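Local coordinates for protein HepC.19480.a.B1 (Helicobacter pylori, PDB 6MTZ) that is of unknown function but is probably a phosphoesterase of the DHH/DHHA1 family, built from two domains, at residues D20-Q25 with E192-K197; K172-M177 with K199-V204; M317-G322 with E350-A355. All blocks are in the same frame, centred on the assembly; numbering follows the deposited sequence.

Interaction 1. Residues D20-Q25 with E192-K197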
loop_
_atom_site.group_PDB
_atom_site.type_symbol
_atom_site.label_atom_id
_atom_site.label_comp_id
_atom_site.label_asym_id
_atom_site.label_seq_id
_atom_site.Cartn_x
_atom_site.Cartn_y
_atom_site.Cartn_z
ATOM N N ASP A 20 -7.083 8.756 6.452
ATOM C CA ASP A 20 -6.209 9.889 6.761
ATOM C C ASP A 20 -4.840 9.688 6.121
ATOM O O ASP A 20 -4.293 10.595 5.479
ATOM C CB ASP A 20 -6.089 10.056 8.290
ATOM C CG ASP A 20 -5.545 11.437 8.717
ATOM O OD1 ASP A 20 -5.410 12.340 7.872
ATOM O OD2 ASP A 20 -5.255 11.619 9.925
ATOM N N GLY A 21 -4.290 8.472 6.243
ATOM C CA GLY A 21 -2.965 8.216 5.705
ATOM C C GLY A 21 -2.871 8.396 4.200
ATOM O O GLY A 21 -1.896 8.960 3.696
ATOM N N TYR A 22 -3.865 7.893 3.450
ATOM C CA TYR A 22 -3.785 8.030 1.999
ATOM C C TYR A 22 -4.209 9.417 1.520
ATOM O O TYR A 22 -3.683 9.903 0.520
ATOM C CB TYR A 22 -4.627 6.952 1.294
ATOM C CG TYR A 22 -3.904 5.640 1.126
ATOM C CD1 TYR A 22 -2.867 5.509 0.214
ATOM C CD2 TYR A 22 -4.247 4.530 1.883
ATOM C CE1 TYR A 22 -2.195 4.316 0.064
ATOM C CE2 TYR A 22 -3.576 3.324 1.738
ATOM C CZ TYR A 22 -2.555 3.224 0.832
ATOM O OH TYR A 22 -1.895 2.023 0.681
ATOM N N ALA A 23 -5.164 10.056 2.196
ATOM C CA ALA A 23 -5.531 11.428 1.842
ATOM C C ALA A 23 -4.344 12.395 1.948
ATOM O O ALA A 23 -4.260 13.367 1.181
ATOM C CB ALA A 23 -6.685 11.885 2.735
ATOM N N CYS A 24 -3.425 12.162 2.893
ATOM C CA CYS A 24 -2.205 12.970 2.938
ATOM C C CYS A 24 -1.507 12.954 1.589
ATOM O O CYS A 24 -0.969 13.969 1.144
ATOM C CB CYS A 24 -1.257 12.450 4.027
ATOM S SG CYS A 24 -1.856 12.755 5.699
ATOM N N GLN A 25 -1.503 11.802 0.926
ATOM C CA GLN A 25 -0.771 11.655 -0.322
ATOM C C GLN A 25 -1.559 12.138 -1.529
ATOM O O GLN A 25 -0.953 12.574 -2.513
ATOM C CB GLN A 25 -0.365 10.196 -0.496
ATOM C CG GLN A 25 0.659 9.789 0.547
ATOM C CD GLN A 25 0.950 8.312 0.544
ATOM O OE1 GLN A 25 0.059 7.485 0.331
ATOM N NE2 GLN A 25 2.204 7.967 0.794
ATOM N N GLU A 192 0.193 0.417 -7.678
ATOM C CA GLU A 192 -1.131 0.282 -8.279
ATOM C C GLU A 192 -2.205 0.266 -7.209
ATOM O O GLU A 192 -3.328 0.730 -7.444
ATOM C CB GLU A 192 -1.208 -0.978 -9.140
ATOM C CG GLU A 192 -0.290 -0.955 -10.372
ATOM C CD GLU A 192 1.141 -1.383 -10.061
ATOM O OE1 GLU A 192 1.437 -1.631 -8.874
ATOM O OE2 GLU A 192 1.965 -1.476 -11.004
ATOM N N ASN A 193 -1.865 -0.238 -6.019
ATOM C CA ASN A 193 -2.787 -0.165 -4.896
ATOM C C ASN A 193 -3.029 1.286 -4.496
ATOM O O ASN A 193 -4.174 1.693 -4.276
ATOM C CB ASN A 193 -2.225 -0.981 -3.732
ATOM C CG ASN A 193 -3.030 -0.828 -2.461
ATOM O OD1 ASN A 193 -2.761 0.047 -1.648
ATOM N ND2 ASN A 193 -4.006 -1.708 -2.269
ATOM N N ARG A 194 -1.965 2.089 -4.440
ATOM C CA ARG A 194 -2.112 3.484 -4.038
ATOM C C ARG A 194 -2.872 4.281 -5.087
ATOM O O ARG A 194 -3.764 5.064 -4.747
ATOM C CB ARG A 194 -0.743 4.103 -3.785
ATOM C CG ARG A 194 -0.773 5.585 -3.392
ATOM C CD ARG A 194 0.661 6.133 -3.137
ATOM N NE ARG A 194 1.420 5.281 -2.227
ATOM C CZ ARG A 194 2.343 4.390 -2.588
ATOM N NH1 ARG A 194 2.658 4.207 -3.874
ATOM N NH2 ARG A 194 2.953 3.671 -1.649
ATOM N N ASP A 195 -2.549 4.073 -6.368
ATOM C CA ASP A 195 -3.238 4.785 -7.441
ATOM C C ASP A 195 -4.732 4.502 -7.421
ATOM O O ASP A 195 -5.556 5.407 -7.614
ATOM C CB ASP A 195 -2.657 4.376 -8.796
ATOM C CG ASP A 195 -1.247 4.892 -9.015
ATOM O OD1 ASP A 195 -0.734 5.651 -8.165
ATOM O OD2 ASP A 195 -0.650 4.536 -10.046
ATOM N N TYR A 196 -5.094 3.239 -7.210
ATOM C CA TYR A 196 -6.493 2.829 -7.147
ATOM C C TYR A 196 -7.240 3.551 -6.022
ATOM O O TYR A 196 -8.288 4.165 -6.253
ATOM C CB TYR A 196 -6.520 1.315 -6.964
ATOM C CG TYR A 196 -7.842 0.636 -6.728
ATOM C CD1 TYR A 196 -8.952 0.871 -7.537
ATOM C CD2 TYR A 196 -7.941 -0.325 -5.739
ATOM C CE1 TYR A 196 -10.149 0.186 -7.306
ATOM C CE2 TYR A 196 -9.100 -0.998 -5.504
ATOM C CZ TYR A 196 -10.205 -0.748 -6.274
ATOM O OH TYR A 196 -11.340 -1.482 -5.984
ATOM N N LYS A 197 -6.731 3.457 -4.789
ATOM C CA LYS A 197 -7.380 4.129 -3.668
ATOM C C LYS A 197 -7.445 5.624 -3.911
ATOM O O LYS A 197 -8.485 6.246 -3.677
ATOM C CB LYS A 197 -6.648 3.846 -2.344
ATOM C CG LYS A 197 -6.670 2.380 -1.896
ATOM C CD LYS A 197 -5.906 2.176 -0.599
ATOM C CE LYS A 197 -5.893 0.736 -0.118
ATOM N NZ LYS A 197 -7.226 0.184 0.137
HETATM O O HOH W 1 -0.311 1.312 -1.512
#

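Interaction 2. Residues K172-M177 with K199-V204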
loop_
_atom_site.group_PDB
_atom_site.type_symbol
_atom_site.label_atom_id
_atom_site.label_comp_id
_atom_site.label_asym_id
_atom_site.label_seq_id
_atom_site.Cartn_x
_atom_site.Cartn_y
_atom_site.Cartn_z
ATOM N N LYS A 172 -17.436 9.139 6.627
ATOM C CA LYS A 172 -17.546 7.764 7.109
ATOM C C LYS A 172 -17.598 6.785 5.942
ATOM O O LYS A 172 -16.967 5.718 5.979
ATOM C CB LYS A 172 -18.777 7.630 8.011
ATOM C CG LYS A 172 -18.550 8.210 9.423
ATOM C CD LYS A 172 -19.840 8.629 10.128
ATOM C CE LYS A 172 -20.910 7.566 10.095
ATOM N NZ LYS A 172 -22.083 7.937 10.972
ATOM N N VAL A 173 -18.316 7.152 4.876
ATOM C CA VAL A 173 -18.335 6.323 3.677
ATOM C C VAL A 173 -16.930 6.188 3.105
ATOM O O VAL A 173 -16.514 5.095 2.689
ATOM C CB VAL A 173 -19.313 6.898 2.635
ATOM C CG1 VAL A 173 -19.282 6.041 1.358
ATOM C CG2 VAL A 173 -20.719 6.945 3.192
ATOM N N CYS A 174 -16.163 7.286 3.102
ATOM C CA CYS A 174 -14.817 7.246 2.541
ATOM C C CYS A 174 -13.877 6.415 3.407
ATOM O O CYS A 174 -13.016 5.704 2.886
ATOM C CB CYS A 174 -14.272 8.660 2.361
ATOM S SG CYS A 174 -15.101 9.609 1.075
ATOM N N MET A 175 -14.026 6.491 4.728
ATOM C CA MET A 175 -13.191 5.695 5.617
ATOM C C MET A 175 -13.384 4.203 5.350
ATOM O O MET A 175 -12.414 3.451 5.175
ATOM C CB MET A 175 -13.532 6.046 7.064
ATOM C CG MET A 175 -12.587 5.528 8.107
ATOM S SD MET A 175 -13.055 6.236 9.722
ATOM C CE MET A 175 -14.509 5.279 10.135
ATOM N N ARG A 176 -14.637 3.754 5.315
ATOM C CA ARG A 176 -14.895 2.369 4.941
ATOM C C ARG A 176 -14.403 2.079 3.523
ATOM O O ARG A 176 -13.908 0.984 3.246
ATOM C CB ARG A 176 -16.386 2.059 5.074
ATOM C CG ARG A 176 -16.801 0.654 4.598
ATOM C CD ARG A 176 -18.216 0.323 5.080
ATOM N NE ARG A 176 -19.073 1.473 4.822
ATOM C CZ ARG A 176 -19.725 1.672 3.681
ATOM N NH1 ARG A 176 -19.646 0.767 2.713
ATOM N NH2 ARG A 176 -20.461 2.768 3.517
ATOM N N MET A 177 -14.543 3.043 2.602
ATOM C CA MET A 177 -14.058 2.811 1.242
ATOM C C MET A 177 -12.578 2.444 1.241
ATOM O O MET A 177 -12.155 1.525 0.522
ATOM C CB MET A 177 -14.290 4.040 0.365
ATOM C CG MET A 177 -13.735 3.890 -1.079
ATOM S SD MET A 177 -11.983 4.280 -1.307
ATOM C CE MET A 177 -12.070 6.074 -1.275
ATOM N N LYS A 199 -7.426 7.257 -6.763
ATOM C CA LYS A 199 -8.439 7.528 -7.778
ATOM C C LYS A 199 -9.829 7.524 -7.154
ATOM O O LYS A 199 -10.622 8.444 -7.370
ATOM C CB LYS A 199 -8.366 6.499 -8.911
ATOM N N LEU A 200 -10.139 6.489 -6.368
ATOM C CA LEU A 200 -11.458 6.398 -5.740
ATOM C C LEU A 200 -11.729 7.590 -4.829
ATOM O O LEU A 200 -12.847 8.120 -4.797
ATOM C CB LEU A 200 -11.576 5.096 -4.927
ATOM C CG LEU A 200 -11.519 3.785 -5.725
ATOM C CD1 LEU A 200 -11.363 2.602 -4.802
ATOM C CD2 LEU A 200 -12.790 3.628 -6.558
ATOM N N LEU A 201 -10.733 7.998 -4.045
ATOM C CA LEU A 201 -10.948 9.101 -3.112
ATOM C C LEU A 201 -11.148 10.404 -3.866
ATOM O O LEU A 201 -12.079 11.161 -3.573
ATOM C CB LEU A 201 -9.772 9.200 -2.133
ATOM C CG LEU A 201 -9.902 10.331 -1.119
ATOM C CD1 LEU A 201 -11.153 10.097 -0.301
ATOM C CD2 LEU A 201 -8.651 10.410 -0.232
ATOM N N GLU A 202 -10.306 10.666 -4.875
ATOM C CA GLU A 202 -10.478 11.887 -5.669
ATOM C C GLU A 202 -11.861 11.969 -6.318
ATOM O O GLU A 202 -12.403 13.070 -6.472
ATOM C CB GLU A 202 -9.388 12.000 -6.747
ATOM C CG GLU A 202 -9.532 13.291 -7.579
ATOM C CD GLU A 202 -8.333 13.621 -8.459
ATOM O OE1 GLU A 202 -7.233 13.046 -8.262
ATOM O OE2 GLU A 202 -8.505 14.478 -9.350
ATOM N N GLU A 203 -12.461 10.830 -6.697
ATOM C CA GLU A 203 -13.787 10.889 -7.329
ATOM C C GLU A 203 -14.845 11.467 -6.399
ATOM O O GLU A 203 -15.886 11.939 -6.869
ATOM C CB GLU A 203 -14.242 9.494 -7.826
ATOM C CG GLU A 203 -13.947 9.235 -9.317
ATOM C CD GLU A 203 -13.813 7.746 -9.673
ATOM O OE1 GLU A 203 -13.540 7.429 -10.853
ATOM O OE2 GLU A 203 -13.959 6.891 -8.776
ATOM N N VAL A 204 -14.609 11.462 -5.088
ATOM C CA VAL A 204 -15.547 12.102 -4.168
ATOM C C VAL A 204 -15.775 13.568 -4.525
ATOM O O VAL A 204 -16.811 14.139 -4.164
ATOM C CB VAL A 204 -15.030 11.936 -2.716
ATOM C CG1 VAL A 204 -15.817 12.747 -1.737
ATOM C CG2 VAL A 204 -15.092 10.495 -2.321
#

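Interaction 3. Residues M317-G322 with E350-A355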
loop_
_atom_site.group_PDB
_atom_site.type_symbol
_atom_site.label_atom_id
_atom_site.label_comp_id
_atom_site.label_asym_id
_atom_site.label_seq_id
_atom_site.Cartn_x
_atom_site.Cartn_y
_atom_site.Cartn_z
ATOM N N MET A 317 6.485 -32.715 1.022
ATOM C CA MET A 317 7.936 -32.829 0.968
ATOM C C MET A 317 8.606 -31.597 1.556
ATOM O O MET A 317 9.706 -31.699 2.110
ATOM C CB MET A 317 8.402 -33.041 -0.472
ATOM N N CYS A 318 7.946 -30.440 1.472
ATOM C CA CYS A 318 8.571 -29.164 1.770
ATOM C C CYS A 318 7.955 -28.406 2.933
ATOM O O CYS A 318 8.679 -27.686 3.622
ATOM C CB CYS A 318 8.530 -28.264 0.530
ATOM S SG CYS A 318 9.457 -28.927 -0.863
ATOM N N PHE A 319 6.648 -28.523 3.168
ATOM C CA PHE A 319 5.984 -27.628 4.112
ATOM C C PHE A 319 5.135 -28.382 5.130
ATOM O O PHE A 319 4.160 -27.826 5.647
ATOM C CB PHE A 319 5.124 -26.597 3.371
ATOM C CG PHE A 319 5.836 -25.917 2.227
ATOM C CD1 PHE A 319 6.937 -25.108 2.459
ATOM C CD2 PHE A 319 5.407 -26.095 0.924
ATOM C CE1 PHE A 319 7.595 -24.484 1.404
ATOM C CE2 PHE A 319 6.061 -25.471 -0.132
ATOM C CZ PHE A 319 7.149 -24.667 0.106
ATOM N N ASN A 320 5.482 -29.640 5.428
ATOM C CA ASN A 320 4.762 -30.438 6.431
ATOM C C ASN A 320 3.246 -30.344 6.246
ATOM O O ASN A 320 2.485 -30.278 7.214
ATOM C CB ASN A 320 5.150 -30.013 7.852
ATOM C CG ASN A 320 6.496 -30.554 8.277
ATOM O OD1 ASN A 320 6.750 -31.760 8.204
ATOM N ND2 ASN A 320 7.377 -29.659 8.719
ATOM N N GLY A 321 2.801 -30.311 4.993
ATOM C CA GLY A 321 1.396 -30.081 4.720
ATOM C C GLY A 321 0.766 -31.098 3.791
ATOM O O GLY A 321 1.327 -32.175 3.565
ATOM N N GLY A 322 -0.394 -30.761 3.243
ATOM C CA GLY A 322 -1.118 -31.691 2.399
ATOM C C GLY A 322 -2.317 -31.024 1.768
ATOM O O GLY A 322 -2.478 -29.802 1.833
ATOM N N GLU A 350 15.724 -21.780 -0.589
ATOM C CA GLU A 350 16.495 -22.669 0.274
ATOM C C GLU A 350 15.756 -23.983 0.494
ATOM O O GLU A 350 16.337 -25.063 0.355
ATOM C CB GLU A 350 16.804 -21.984 1.607
ATOM N N ILE A 351 14.457 -23.911 0.799
ATOM C CA ILE A 351 13.666 -25.131 0.980
ATOM C C ILE A 351 13.633 -25.948 -0.312
ATOM O O ILE A 351 13.850 -27.166 -0.302
ATOM C CB ILE A 351 12.243 -24.781 1.453
ATOM C CG1 ILE A 351 12.286 -24.122 2.833
ATOM C CG2 ILE A 351 11.375 -26.037 1.469
ATOM C CD1 ILE A 351 10.952 -23.600 3.314
ATOM N N PHE A 352 13.346 -25.292 -1.442
ATOM C CA PHE A 352 13.234 -26.014 -2.709
ATOM C C PHE A 352 14.573 -26.591 -3.160
ATOM O O PHE A 352 14.606 -27.598 -3.877
ATOM C CB PHE A 352 12.662 -25.092 -3.793
ATOM C CG PHE A 352 11.163 -24.934 -3.738
ATOM C CD1 PHE A 352 10.396 -25.710 -2.879
ATOM C CD2 PHE A 352 10.517 -24.029 -4.565
ATOM C CE1 PHE A 352 9.014 -25.582 -2.835
ATOM C CE2 PHE A 352 9.121 -23.886 -4.530
ATOM C CZ PHE A 352 8.374 -24.661 -3.663
ATOM N N ASN A 353 15.686 -25.992 -2.731
ATOM C CA ASN A 353 16.982 -26.389 -3.271
ATOM C C ASN A 353 17.318 -27.837 -2.933
ATOM O O ASN A 353 17.888 -28.556 -3.764
ATOM C CB ASN A 353 18.074 -25.456 -2.758
ATOM C CG ASN A 353 19.442 -25.847 -3.264
ATOM O OD1 ASN A 353 20.183 -26.568 -2.596
ATOM N ND2 ASN A 353 19.782 -25.387 -4.463
ATOM N N ASN A 354 16.978 -28.288 -1.722
ATOM C CA ASN A 354 17.218 -29.672 -1.324
ATOM C C ASN A 354 16.085 -30.611 -1.706
ATOM O O ASN A 354 16.214 -31.825 -1.511
ATOM C CB ASN A 354 17.438 -29.774 0.190
ATOM C CG ASN A 354 18.735 -29.159 0.622
ATOM O OD1 ASN A 354 19.807 -29.700 0.348
ATOM N ND2 ASN A 354 18.655 -28.016 1.299
ATOM N N ALA A 355 14.991 -30.085 -2.239
ATOM C CA ALA A 355 13.788 -30.876 -2.454
ATOM C C ALA A 355 13.949 -31.881 -3.590
ATOM O O ALA A 355 13.002 -32.591 -3.925
ATOM C CB ALA A 355 12.606 -29.959 -2.720
ATOM O OXT ALA A 355 15.018 -32.021 -4.185
#

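Interaction 1. Residues D20-Q25 with E192-K197
Tyr22 and Asn193 are joined by a single water: Tyr22 OH donates to it over 2.8 Å, and the water in turn donates to Asn193 OD1, also over 2.8 Å. Tyr22 OH and Asn193 OD1 themselves lie 3.2 Å apart. Asn193 ND2 is committed to the carbonyl of Leu184, which should fix the rotation of the amide and hold OD1 toward the water. Beneath this polar tip the tyrosine ring packs against aliphatic carbons of helix 190-203. Lys197 CD sits over one face, 3.8 Å from the Tyr22 ring centroid and 25° off the normal, a CH-pi contact displaced toward CE2. The lysine chain runs straight as far as CE and bends only at its last torsion (chi4 -60°), where NZ reaches Ser181 OG. Arg194 CG comes instead at the ring edge, 3.9 Å from Tyr22 CE1.

Gln25, one turn on, meets the same arginine: its OE1 stands near the guanidinium plane at the edge, but 3.6 Å from Arg194 NE. The two are tied indirectly, because Asn39 donates to Gln25 OE1 and accepts from Arg194 NH2. Salt bridges to Asp190 and Asp191 further anchor the guanidinium and would offset its charge in a buried place.

The helix segments cross at 88°, with axes 10.7 Å apart, a spacing bridged mainly by the tyrosine. Helix 19-29 follows strand 10-15 of the parallel sheet, and Asp20-Gly21 end a DxDG sequence, consistent with the N-terminal domain of DHH-family phosphoesterases.

Interaction 2. Residues K172-M177 with K199-V204
Met177 reaches from helix 168-180 across to Leu200 and Leu201. Its CB points at helix 190-203; CG is anti to the backbone N (chi1 177°), and bends at chi2 and chi3 then bring SD and CE onto Leu200 and Leu201. Met177 SD lies 3.7 Å from Leu200 CB and 3.9 Å from Leu200 CD1. The terminal Met177 CE folds in against the opposite backbone, 3.6 Å from Leu201 N and 4.0 Å from Leu201 CB.

One helical turn earlier, Cys174 makes the second point of contact: its SG is 3.5 Å from Val204 CG2 and, more loosely, 4.2 Å from Leu201 CD1. Cys174 and Leu201 also form the closest backbone pair, with CA atoms 7.1 Å apart. The helix segments run nearly antiparallel, at 170°, with axes 10.8 Å apart. Leu19, Ala23 and Leu26 of helix 19-29 pack on Leu201, while Tyr217 of helix 213-228 touches Met177 and Val204.

No hydrogen bond links the two segments, and every touching residue is buried. Cohesion therefore comes from van der Waals contact and exclusion of water, with the Cys174 sulfur and the Met177 thioether among the groups that make the fit.

Interaction 3. Residues M317-G322 with E350-A355
Cys318 and Phe319, at the end of helix 311-318 just before the glycine-rich GGGH sequence of what is probably a DHHA1 domain, pack against Ile351, Phe352 and Ala355 at the chain's C-terminus. Cys318 touches all three of these residues. Cys318 CB lies 3.7 Å from Ile351 CG2 and also stands above the centre of the neighbouring Phe319 ring, so this one methylene meets both an aliphatic branch and an aromatic face. With SG anti to its own carbonyl carbon (chi1 -63°), the sulfur lies between Phe352 and Ala355, touching both. Cys318 SG approaches the edge of the Phe352 ring, 5.0 Å from the centroid and 3.9 Å from Phe352 CE1, a sulfur-aromatic contact made near the ring plane. On another flank, Ala355 CB comes within 3.8 Å of Cys318 SG.

Phe319, the first residue to depart from helical backbone angles, adds the second layer. Its ring tip meets the other phenyl, Phe319 CZ to Phe352 CE1 at 3.6 Å, yet the centroids are 5.9 Å apart and the planes inclined at 55°, so the pair is oblique. Ile351 CD1 touches the ring edge instead, 4.0 Å from Phe319 CE1. Leu314 of helix 311-318 and Ile293 of strand 291-295 touch both rings, the latter tying them to the mixed sheet.

Backbone bonds place the loop that follows: Phe319 pairs with Lys331 and Gly322 with Gly329, leading directly into strand 322-324. At the other end, the Ala355 carboxylate accepts a bond from Gln262. The last helix thus packs on the end of helix 311-318, just ahead of the GGGH sequence, a signature of DHHA1 domains, where it probably serves in substrate recognition, as in relatives.

Overall arrangement
Interactions 1 and 2 are neighbours, their centres about 10 Å apart, and both use helix 190-203: its earlier part crosses helix 19-29, its later part lies antiparallel to helix 168-180. They touch directly where Ala23 CB packs 3.9 Å from Leu201 CD2, and their segments alternate along the chain. Interaction 1 thus joins helix 190-203 to the first helix beside the parallel sheet, and interaction 2 joins it to helix 168-180. Interaction 3 comes later in sequence, in the separate C-terminal domain with the mixed sheet, its centre about 38 Å from that of interaction 1 and 43 Å from that of interaction 2. The separation is consistent with the two-domain layout of DHH/DHHA1 proteins, each domain with its own internal contacts.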